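Local coordinates for protein PelD (Pseudomonas aeruginosa, PDB 4EU0) that binds the bacterial second messenger cyclic di-GMP mainly through its GGDEF-like domain, as an effector involved in pellicle formation, at residues Arg217-Asp221 with Cys289-Gln295; Asp112-Leu118 with Leu150-Arg154; Leu187-Thr193 with Gly264-Tyr270. One frame throughout, in Å; residues are numbered along the deposited sequence.

Contact 1: Arg217-Asp221 with Cys289-Gln295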
loop_
_atom_site.group_PDB
_atom_site.type_symbol
_atom_site.label_atom_id
_atom_site.label_comp_id
_atom_site.label_asym_id
_atom_site.label_seq_id
_atom_site.Cartn_x
_atom_site.Cartn_y
_atom_site.Cartn_z
ATOM N N ARG A 217 -10.818 -10.133 10.060
ATOM C CA ARG A 217 -11.964 -10.771 10.703
ATOM C C ARG A 217 -11.734 -10.744 12.207
ATOM O O ARG A 217 -10.780 -11.359 12.708
ATOM C CB ARG A 217 -12.120 -12.214 10.208
ATOM C CG ARG A 217 -12.111 -12.353 8.683
ATOM C CD ARG A 217 -11.736 -13.764 8.207
ATOM N NE ARG A 217 -10.417 -14.194 8.685
ATOM C CZ ARG A 217 -9.773 -15.280 8.262
ATOM N NH1 ARG A 217 -10.303 -16.057 7.323
ATOM N NH2 ARG A 217 -8.585 -15.586 8.772
ATOM N N LEU A 218 -12.593 -10.020 12.920
ATOM C CA LEU A 218 -12.402 -9.789 14.350
ATOM C C LEU A 218 -13.685 -10.012 15.130
ATOM O O LEU A 218 -14.769 -10.094 14.556
ATOM C CB LEU A 218 -11.915 -8.350 14.590
ATOM C CG LEU A 218 -10.602 -7.905 13.934
ATOM C CD1 LEU A 218 -10.414 -6.419 14.110
ATOM C CD2 LEU A 218 -9.419 -8.671 14.499
ATOM N N ARG A 219 -13.543 -10.128 16.449
ATOM C CA ARG A 219 -14.677 -10.082 17.360
ATOM C C ARG A 219 -14.502 -8.856 18.244
ATOM O O ARG A 219 -13.442 -8.669 18.825
ATOM C CB ARG A 219 -14.736 -11.351 18.217
ATOM C CG ARG A 219 -15.069 -12.615 17.433
ATOM C CD ARG A 219 -16.578 -12.755 17.244
ATOM N NE ARG A 219 -16.945 -14.006 16.578
ATOM C CZ ARG A 219 -18.153 -14.558 16.637
ATOM N NH1 ARG A 219 -19.118 -13.984 17.348
ATOM N NH2 ARG A 219 -18.395 -15.694 15.992
ATOM N N ASN A 220 -15.529 -8.018 18.345
ATOM C CA ASN A 220 -15.419 -6.834 19.204
ATOM C C ASN A 220 -15.732 -7.116 20.680
ATOM O O ASN A 220 -15.984 -8.264 21.061
ATOM C CB ASN A 220 -16.223 -5.645 18.644
ATOM C CG ASN A 220 -17.732 -5.785 18.816
ATOM O OD1 ASN A 220 -18.241 -6.712 19.459
ATOM N ND2 ASN A 220 -18.464 -4.844 18.229
ATOM N N ASP A 221 -15.712 -6.067 21.500
ATOM C CA ASP A 221 -15.897 -6.208 22.946
ATOM C C ASP A 221 -17.316 -6.624 23.357
ATOM O O ASP A 221 -17.549 -6.978 24.514
ATOM C CB ASP A 221 -15.468 -4.923 23.671
ATOM C CG ASP A 221 -16.345 -3.727 23.329
ATOM O OD1 ASP A 221 -17.145 -3.798 22.369
ATOM O OD2 ASP A 221 -16.233 -2.705 24.041
ATOM N N CYS A 289 -16.121 0.865 16.928
ATOM C CA CYS A 289 -16.143 -0.537 16.504
ATOM C C CYS A 289 -15.898 -1.506 17.657
ATOM O O CYS A 289 -16.078 -2.713 17.499
ATOM C CB CYS A 289 -15.131 -0.797 15.383
ATOM S SG CYS A 289 -15.441 0.126 13.870
ATOM N N GLY A 290 -15.478 -0.974 18.805
ATOM C CA GLY A 290 -15.285 -1.770 20.014
ATOM C C GLY A 290 -14.084 -2.689 19.948
ATOM O O GLY A 290 -14.088 -3.766 20.549
ATOM N N LEU A 291 -13.059 -2.262 19.215
ATOM C CA LEU A 291 -11.847 -3.053 19.041
ATOM C C LEU A 291 -10.755 -2.540 19.973
ATOM O O LEU A 291 -10.969 -1.582 20.726
ATOM C CB LEU A 291 -11.383 -3.022 17.576
ATOM C CG LEU A 291 -12.404 -3.379 16.479
ATOM C CD1 LEU A 291 -11.832 -3.137 15.088
ATOM C CD2 LEU A 291 -12.888 -4.826 16.612
ATOM N N ASN A 292 -9.595 -3.190 19.942
ATOM C CA ASN A 292 -8.467 -2.786 20.791
ATOM C C ASN A 292 -7.124 -2.857 20.069
ATOM O O ASN A 292 -7.030 -3.402 18.971
ATOM C CB ASN A 292 -8.440 -3.571 22.113
ATOM C CG ASN A 292 -8.285 -5.070 21.912
ATOM O OD1 ASN A 292 -7.377 -5.533 21.219
ATOM N ND2 ASN A 292 -9.172 -5.840 22.533
ATOM N N ASP A 293 -6.089 -2.307 20.701
ATOM C CA ASP A 293 -4.755 -2.221 20.103
ATOM C C ASP A 293 -4.065 -3.574 19.902
ATOM O O ASP A 293 -3.032 -3.651 19.233
ATOM C CB ASP A 293 -3.863 -1.270 20.919
ATOM C CG ASP A 293 -3.697 -1.707 22.368
ATOM O OD1 ASP A 293 -4.620 -2.332 22.936
ATOM O OD2 ASP A 293 -2.639 -1.404 22.950
ATOM N N GLN A 294 -4.636 -4.632 20.476
ATOM C CA GLN A 294 -4.119 -5.983 20.269
ATOM C C GLN A 294 -4.642 -6.573 18.961
ATOM O O GLN A 294 -4.044 -7.500 18.407
ATOM C CB GLN A 294 -4.466 -6.899 21.451
ATOM C CG GLN A 294 -4.064 -6.362 22.834
ATOM C CD GLN A 294 -2.564 -6.096 22.996
ATOM O OE1 GLN A 294 -1.723 -6.732 22.351
ATOM N NE2 GLN A 294 -2.228 -5.157 23.875
ATOM N N GLN A 295 -5.749 -6.013 18.474
ATOM C CA GLN A 295 -6.421 -6.475 17.259
ATOM C C GLN A 295 -6.005 -5.694 16.013
ATOM O O GLN A 295 -5.812 -6.276 14.940
ATOM C CB GLN A 295 -7.940 -6.385 17.432
ATOM C CG GLN A 295 -8.516 -7.390 18.405
ATOM C CD GLN A 295 -9.979 -7.136 18.704
ATOM O OE1 GLN A 295 -10.360 -6.046 19.141
ATOM N NE2 GLN A 295 -10.807 -8.147 18.485
HETATM O O HOH W 1 -10.801 -10.668 17.378
#
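In the GGDEF-like domain, the end of edge strand 214-219 and the turn after it are held by the chain leaving helix 280-288, where Leu218, Arg219, Asn220 and Asp221 meet Gly290, Leu291 and Gln295. Gly290 marks the helix exit, its phi having turned positive (72°). Its carbonyl O accepts from Asp221 N at 3.0 Å, while Cys289 O receives a longer bond from Asn220 ND2, 3.3 Å, arriving above the carbonyl plane. The other end of the Asn220 amide serves its own turn: OD1 accepts from the backbone N of Glu222 and of Arg224.

Apolar packing lies between the polar ends. The Leu218 side chain runs roughly perpendicular to that of Leu291, branch against branch, with CD1 of Leu218 3.7 Å from CD1 of Leu291; Leu218 CD2 rests on Gln295 CB at 4.0 Å.

Gln295 has both ends of its amide engaged. OE1 takes the N-H of Asn292, whose own OD1 accepts from Gln294 N in an Asx turn. The chain beyond CG is extended (chi2 171°), carrying the amide to the strand: NE2 donates to Arg219 O at 2.7 Å, the acceptor lying in the amide plane, and to a water that also accepts from Arg219 N.

Contact 2: Asp112-Leu118 with Leu150-Arg154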
loop_
_atom_site.group_PDB
_atom_site.type_symbol
_atom_site.label_atom_id
_atom_site.label_comp_id
_atom_site.label_asym_id
_atom_site.label_seq_id
_atom_site.Cartn_x
_atom_site.Cartn_y
_atom_site.Cartn_z
ATOM N N ASP A 112 10.239 1.223 2.924
ATOM C CA ASP A 112 9.074 0.515 3.459
ATOM C C ASP A 112 8.364 1.301 4.572
ATOM O O ASP A 112 8.827 2.370 4.983
ATOM C CB ASP A 112 9.424 -0.941 3.876
ATOM C CG ASP A 112 10.251 -1.036 5.163
ATOM O OD1 ASP A 112 10.341 -0.065 5.948
ATOM O OD2 ASP A 112 10.825 -2.125 5.403
ATOM N N THR A 113 7.227 0.781 5.035
ATOM C CA THR A 113 6.442 1.463 6.074
ATOM C C THR A 113 7.166 1.591 7.429
ATOM O O THR A 113 6.719 2.343 8.288
ATOM C CB THR A 113 5.052 0.805 6.300
ATOM O OG1 THR A 113 5.218 -0.575 6.653
ATOM C CG2 THR A 113 4.156 0.926 5.051
ATOM N N ASP A 114 8.269 0.867 7.625
ATOM C CA ASP A 114 9.051 0.973 8.866
ATOM C C ASP A 114 10.158 2.014 8.742
ATOM O O ASP A 114 10.841 2.336 9.720
ATOM C CB ASP A 114 9.698 -0.365 9.226
ATOM C CG ASP A 114 8.692 -1.438 9.583
ATOM O OD1 ASP A 114 7.627 -1.128 10.157
ATOM O OD2 ASP A 114 8.989 -2.613 9.301
ATOM N N GLY A 115 10.352 2.520 7.531
ATOM C CA GLY A 115 11.412 3.489 7.284
ATOM C C GLY A 115 12.721 2.870 6.824
ATOM O O GLY A 115 13.741 3.552 6.787
ATOM N N ARG A 116 12.691 1.589 6.463
ATOM C CA ARG A 116 13.880 0.898 5.947
ATOM C C ARG A 116 14.054 1.201 4.461
ATOM O O ARG A 116 13.136 0.993 3.669
ATOM C CB ARG A 116 13.763 -0.615 6.171
ATOM C CG ARG A 116 15.100 -1.372 6.227
ATOM C CD ARG A 116 14.947 -2.646 7.043
ATOM N NE ARG A 116 15.914 -3.693 6.697
ATOM C CZ ARG A 116 15.916 -4.911 7.226
ATOM N NH1 ARG A 116 15.012 -5.241 8.142
ATOM N NH2 ARG A 116 16.822 -5.806 6.850
ATOM N N ILE A 117 15.223 1.722 4.094
ATOM C CA ILE A 117 15.535 2.000 2.691
ATOM C C ILE A 117 16.051 0.705 2.085
ATOM O O ILE A 117 17.157 0.261 2.411
ATOM C CB ILE A 117 16.652 3.080 2.534
ATOM C CG1 ILE A 117 16.572 4.174 3.614
ATOM C CG2 ILE A 117 16.711 3.618 1.104
ATOM C CD1 ILE A 117 15.339 5.004 3.659
ATOM N N LEU A 118 15.238 0.094 1.227
ATOM C CA LEU A 118 15.575 -1.182 0.604
ATOM C C LEU A 118 16.432 -0.997 -0.639
ATOM O O LEU A 118 17.310 -1.814 -0.913
ATOM C CB LEU A 118 14.302 -1.938 0.220
ATOM C CG LEU A 118 13.562 -2.770 1.273
ATOM C CD1 LEU A 118 13.031 -1.927 2.419
ATOM C CD2 LEU A 118 12.424 -3.500 0.595
ATOM N N LEU A 150 7.999 -5.852 -1.437
ATOM C CA LEU A 150 9.213 -6.657 -1.322
ATOM C C LEU A 150 9.398 -7.269 0.072
ATOM O O LEU A 150 10.126 -8.252 0.230
ATOM C CB LEU A 150 10.442 -5.828 -1.714
ATOM C CG LEU A 150 10.476 -5.280 -3.144
ATOM C CD1 LEU A 150 11.615 -4.291 -3.302
ATOM C CD2 LEU A 150 10.598 -6.408 -4.166
ATOM N N GLN A 151 8.718 -6.707 1.070
ATOM C CA GLN A 151 8.883 -7.139 2.464
ATOM C C GLN A 151 8.079 -8.375 2.877
ATOM O O GLN A 151 8.082 -8.752 4.054
ATOM C CB GLN A 151 8.594 -5.979 3.429
ATOM C CG GLN A 151 9.660 -4.882 3.445
ATOM C CD GLN A 151 10.999 -5.326 4.037
ATOM O OE1 GLN A 151 11.353 -6.502 4.008
ATOM N NE2 GLN A 151 11.753 -4.371 4.563
ATOM N N SER A 152 7.416 -9.020 1.919
ATOM C CA SER A 152 6.625 -10.229 2.214
ATOM C C SER A 152 7.467 -11.443 2.645
ATOM O O SER A 152 6.940 -12.410 3.212
ATOM C CB SER A 152 5.706 -10.580 1.036
ATOM O OG SER A 152 6.446 -11.092 -0.055
ATOM N N ASP A 153 8.774 -11.393 2.389
ATOM C CA ASP A 153 9.690 -12.446 2.835
ATOM C C ASP A 153 10.067 -12.330 4.323
ATOM O O ASP A 153 10.949 -13.053 4.800
ATOM C CB ASP A 153 10.953 -12.472 1.959
ATOM C CG ASP A 153 11.788 -11.193 2.070
ATOM O OD1 ASP A 153 11.271 -10.157 2.550
ATOM O OD2 ASP A 153 12.972 -11.224 1.666
ATOM N N ARG A 154 9.408 -11.418 5.039
ATOM C CA ARG A 154 9.699 -11.168 6.457
ATOM C C ARG A 154 8.555 -11.589 7.382
ATOM O O ARG A 154 8.733 -11.691 8.602
ATOM C CB ARG A 154 10.042 -9.690 6.693
ATOM C CG ARG A 154 11.377 -9.224 6.097
ATOM C CD ARG A 154 12.558 -9.965 6.710
ATOM N NE ARG A 154 13.831 -9.275 6.491
ATOM C CZ ARG A 154 14.650 -9.488 5.465
ATOM N NH1 ARG A 154 14.342 -10.375 4.527
ATOM N NH2 ARG A 154 15.786 -8.803 5.375
HETATM O O HOH W 2 15.108 -7.772 7.989
#
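Gln151 reaches from the C-terminal end region of helix 133-150 to Asp112, the first residue of a type I beta turn in the GAF domain, and this pair, with Leu118 and Leu150, forms the close-packed half of the contact. Gln151 NE2 donates to Asp112 OD2 at 2.6 Å, with an N-H...O angle of 149°. The bond uses the anti lone pair of OD2, on the side away from OD1, and the carboxylate and amide planes are 33° apart. The bend of the Gln151 chain at chi2 (-68°) sets its amide against Leu118, whose CD1 lies 3.5 Å from NE2. Leu118 and Leu150 lie alongside, pointing opposite ways, with CD2 of Leu118 touching CB of Leu150 at 3.8 Å.

The carboxylate that receives Gln151 is itself fixed by its turn. Asp112 OD1 accepts from Asp114 N at 2.8 Å, an Asx turn, and from Arg116 N at 2.9 Å, the two donors approaching from opposite faces of the carboxylate plane. OD1 thus secures the hairpin turn while OD2 faces the partner segment.

The other half is loose and exposed. Arg116, extended from CG to NE, and Arg154, bent at chi2, bring two like charges together, with NH2 of Arg116 3.5 Å from NH2 of Arg154. A water mediates between them, accepting from Arg116 NH1 and Arg154 NE, and Arg154 NH1 also forms a salt bridge to Asp153 OD2.

Behind this junction, Leu150 packs on Pro23 and Leu24 of helix 23-26, Thr113 touches Gln169 and Arg173 of helix 162-181, and the turn joins strands 106-111 and 117-123.

Contact 3: Leu187-Thr193 with Gly264-Tyr270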
loop_
_atom_site.group_PDB
_atom_site.type_symbol
_atom_site.label_atom_id
_atom_site.label_comp_id
_atom_site.label_asym_id
_atom_site.label_seq_id
_atom_site.Cartn_x
_atom_site.Cartn_y
_atom_site.Cartn_z
ATOM N N LEU A 187 -11.801 3.054 5.016
ATOM C CA LEU A 187 -11.969 1.906 5.898
ATOM C C LEU A 187 -13.453 1.670 6.128
ATOM O O LEU A 187 -14.173 2.590 6.528
ATOM C CB LEU A 187 -11.331 2.159 7.270
ATOM C CG LEU A 187 -10.098 1.426 7.783
ATOM C CD1 LEU A 187 -9.889 1.788 9.270
ATOM C CD2 LEU A 187 -10.160 -0.092 7.577
ATOM N N TYR A 188 -13.908 0.449 5.882
ATOM C CA TYR A 188 -15.248 0.060 6.284
ATOM C C TYR A 188 -15.164 -0.938 7.420
ATOM O O TYR A 188 -14.309 -1.826 7.415
ATOM C CB TYR A 188 -15.994 -0.601 5.129
ATOM C CG TYR A 188 -16.592 0.359 4.120
ATOM C CD1 TYR A 188 -17.790 1.004 4.381
ATOM C CD2 TYR A 188 -15.978 0.578 2.882
ATOM C CE1 TYR A 188 -18.360 1.884 3.446
ATOM C CE2 TYR A 188 -16.537 1.458 1.935
ATOM C CZ TYR A 188 -17.726 2.100 2.230
ATOM O OH TYR A 188 -18.305 2.953 1.326
ATOM N N ALA A 189 -16.068 -0.796 8.378
ATOM C CA ALA A 189 -16.239 -1.815 9.409
ATOM C C ALA A 189 -17.658 -2.322 9.312
ATOM O O ALA A 189 -18.602 -1.538 9.451
ATOM C CB ALA A 189 -15.975 -1.232 10.772
ATOM N N PHE A 190 -17.815 -3.620 9.067
ATOM C CA PHE A 190 -19.136 -4.231 9.049
ATOM C C PHE A 190 -19.344 -4.966 10.357
ATOM O O PHE A 190 -18.700 -5.984 10.612
ATOM C CB PHE A 190 -19.291 -5.173 7.847
ATOM C CG PHE A 190 -19.108 -4.498 6.518
ATOM C CD1 PHE A 190 -20.176 -3.869 5.894
ATOM C CD2 PHE A 190 -17.875 -4.511 5.872
ATOM C CE1 PHE A 190 -20.020 -3.226 4.662
ATOM C CE2 PHE A 190 -17.707 -3.887 4.625
ATOM C CZ PHE A 190 -18.775 -3.246 4.021
ATOM N N GLU A 191 -20.212 -4.422 11.209
ATOM C CA GLU A 191 -20.506 -5.040 12.488
ATOM C C GLU A 191 -21.738 -5.915 12.328
ATOM O O GLU A 191 -22.786 -5.448 11.894
ATOM C CB GLU A 191 -20.736 -3.977 13.561
ATOM C CG GLU A 191 -20.996 -4.564 14.943
ATOM C CD GLU A 191 -21.445 -3.534 15.966
ATOM O OE1 GLU A 191 -21.730 -2.373 15.594
ATOM O OE2 GLU A 191 -21.521 -3.904 17.158
ATOM N N LEU A 192 -21.595 -7.196 12.651
ATOM C CA LEU A 192 -22.657 -8.155 12.390
ATOM C C LEU A 192 -23.405 -8.452 13.681
ATOM O O LEU A 192 -22.941 -9.222 14.526
ATOM C CB LEU A 192 -22.091 -9.423 11.735
ATOM C CG LEU A 192 -21.108 -9.162 10.578
ATOM C CD1 LEU A 192 -20.674 -10.479 9.930
ATOM C CD2 LEU A 192 -21.678 -8.226 9.533
ATOM N N THR A 193 -24.572 -7.830 13.820
ATOM C CA THR A 193 -25.285 -7.787 15.094
ATOM C C THR A 193 -26.300 -8.907 15.278
ATOM O O THR A 193 -26.840 -9.081 16.372
ATOM C CB THR A 193 -25.987 -6.426 15.293
ATOM O OG1 THR A 193 -27.047 -6.283 14.338
ATOM C CG2 THR A 193 -24.998 -5.290 15.121
ATOM N N GLY A 264 -28.767 -7.653 10.043
ATOM C CA GLY A 264 -27.999 -7.253 11.224
ATOM C C GLY A 264 -26.688 -6.525 10.960
ATOM O O GLY A 264 -25.914 -6.302 11.885
ATOM N N VAL A 265 -26.431 -6.152 9.711
ATOM C CA VAL A 265 -25.173 -5.492 9.378
ATOM C C VAL A 265 -25.267 -4.005 9.727
ATOM O O VAL A 265 -26.145 -3.302 9.223
ATOM C CB VAL A 265 -24.790 -5.676 7.886
ATOM C CG1 VAL A 265 -23.431 -5.059 7.594
ATOM C CG2 VAL A 265 -24.771 -7.164 7.499
ATOM N N ARG A 266 -24.371 -3.550 10.602
ATOM C CA ARG A 266 -24.200 -2.121 10.906
ATOM C C ARG A 266 -22.951 -1.649 10.167
ATOM O O ARG A 266 -21.863 -2.166 10.411
ATOM C CB ARG A 266 -24.019 -1.900 12.413
ATOM C CG ARG A 266 -25.297 -1.962 13.244
ATOM C CD ARG A 266 -25.237 -0.958 14.403
ATOM N NE ARG A 266 -24.819 0.364 13.933
ATOM C CZ ARG A 266 -25.589 1.451 13.905
ATOM N NH1 ARG A 266 -26.841 1.408 14.350
ATOM N NH2 ARG A 266 -25.093 2.593 13.441
ATOM N N ILE A 267 -23.107 -0.701 9.242
ATOM C CA ILE A 267 -21.975 -0.198 8.447
ATOM C C ILE A 267 -21.384 1.067 9.074
ATOM O O ILE A 267 -22.105 2.010 9.377
ATOM C CB ILE A 267 -22.402 0.151 6.995
ATOM C CG1 ILE A 267 -23.067 -1.049 6.312
ATOM C CG2 ILE A 267 -21.202 0.655 6.171
ATOM C CD1 ILE A 267 -23.999 -0.631 5.168
ATOM N N ARG A 268 -20.068 1.063 9.260
ATOM C CA ARG A 268 -19.350 2.219 9.758
ATOM C C ARG A 268 -18.228 2.483 8.778
ATOM O O ARG A 268 -17.536 1.564 8.367
ATOM C CB ARG A 268 -18.784 1.935 11.158
ATOM C CG ARG A 268 -19.836 1.664 12.241
ATOM C CD ARG A 268 -19.306 0.622 13.260
ATOM N NE ARG A 268 -20.268 0.255 14.313
ATOM C CZ ARG A 268 -20.795 1.128 15.167
ATOM N NH1 ARG A 268 -20.471 2.405 15.078
ATOM N NH2 ARG A 268 -21.654 0.737 16.103
ATOM N N GLN A 269 -18.067 3.739 8.385
ATOM C CA GLN A 269 -17.105 4.113 7.353
ATOM C C GLN A 269 -16.164 5.176 7.890
ATOM O O GLN A 269 -16.584 6.073 8.619
ATOM C CB GLN A 269 -17.865 4.638 6.128
ATOM C CG GLN A 269 -17.017 4.972 4.919
ATOM C CD GLN A 269 -17.841 5.478 3.731
ATOM O OE1 GLN A 269 -19.055 5.295 3.662
ATOM N NE2 GLN A 269 -17.164 6.101 2.782
ATOM N N TYR A 270 -14.888 5.060 7.539
ATOM C CA TYR A 270 -13.886 6.051 7.897
ATOM C C TYR A 270 -13.073 6.402 6.655
ATOM O O TYR A 270 -12.365 5.554 6.111
ATOM C CB TYR A 270 -12.979 5.500 9.004
ATOM C CG TYR A 270 -11.921 6.468 9.485
ATOM C CD1 TYR A 270 -12.163 7.310 10.567
ATOM C CD2 TYR A 270 -10.681 6.536 8.857
ATOM C CE1 TYR A 270 -11.195 8.193 11.015
ATOM C CE2 TYR A 270 -9.700 7.423 9.296
ATOM C CZ TYR A 270 -9.972 8.248 10.371
ATOM O OH TYR A 270 -9.013 9.132 10.811
#
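Arg268 grips Glu191 side-on, NE at 3.3 Å and NH2 at 3.2 Å from the same OE1, which lies in the guanidinium plane while both donors come from one face of the carboxylate. Glu191 can span the strands because CG stands anti to its backbone N (chi1 -178°) and the chain continues extended; its OE2 is salt-bridged to Arg224. Along the strands the backbones exchange two bonds at each of Leu187-Tyr270, Ala189-Arg268 and Glu191-Arg266. At the strand end Gly264 O accepts from both N and OG1 of Thr193, the hydroxyl bond being 2.7 Å.

The opposite face carries most of the apolar side-chain contacts between the strands. Gln269 CG sits over the Tyr188 ring, a CH-pi contact 4.1 Å from the centroid, and Ile267 CG2 meets the edge of the same ring. Phe190 turns its ring edge to Val265, CD1 lying 3.9 Å from CG1. Helix 236-253 covers this face: Tyr188 OH bonds to Ser239 O, and its ring meets that of Tyr242, a residue of the cyclic di-GMP pocket.

Strand axes 158° apart and the alternating pair types identify an antiparallel pairing at the edge of the GGDEF-like sheet, Tyr188 about 8 Å from bound cyclic di-GMP at the nearest side-chain atoms.

Along the chain contact 2 closes first; contacts 1 and 3 follow with alternating segments, in the order 187-193, 217-221, 264-270, 289-295. Both belong to the four-stranded antiparallel sheet of the GGDEF-like domain, contact 1 at edge strand 214-219 and contact 3 at edge strand 265-272 with its inner neighbour 185-192. Their centres are 13 Å apart and they touch, Cys289 SG lying 3.4 Å from Ala189 CB and 3.9 Å from Arg268 CD. The chain around helix 280-288 thus packs across one sheet face, from contact 1's edge strand to contact 3's, while the cyclic di-GMP site lies beside contact 3. Contact 2 belongs to the GAF domain, its centre 31 Å from that of contact 3, on the opposite side of the chain's centre.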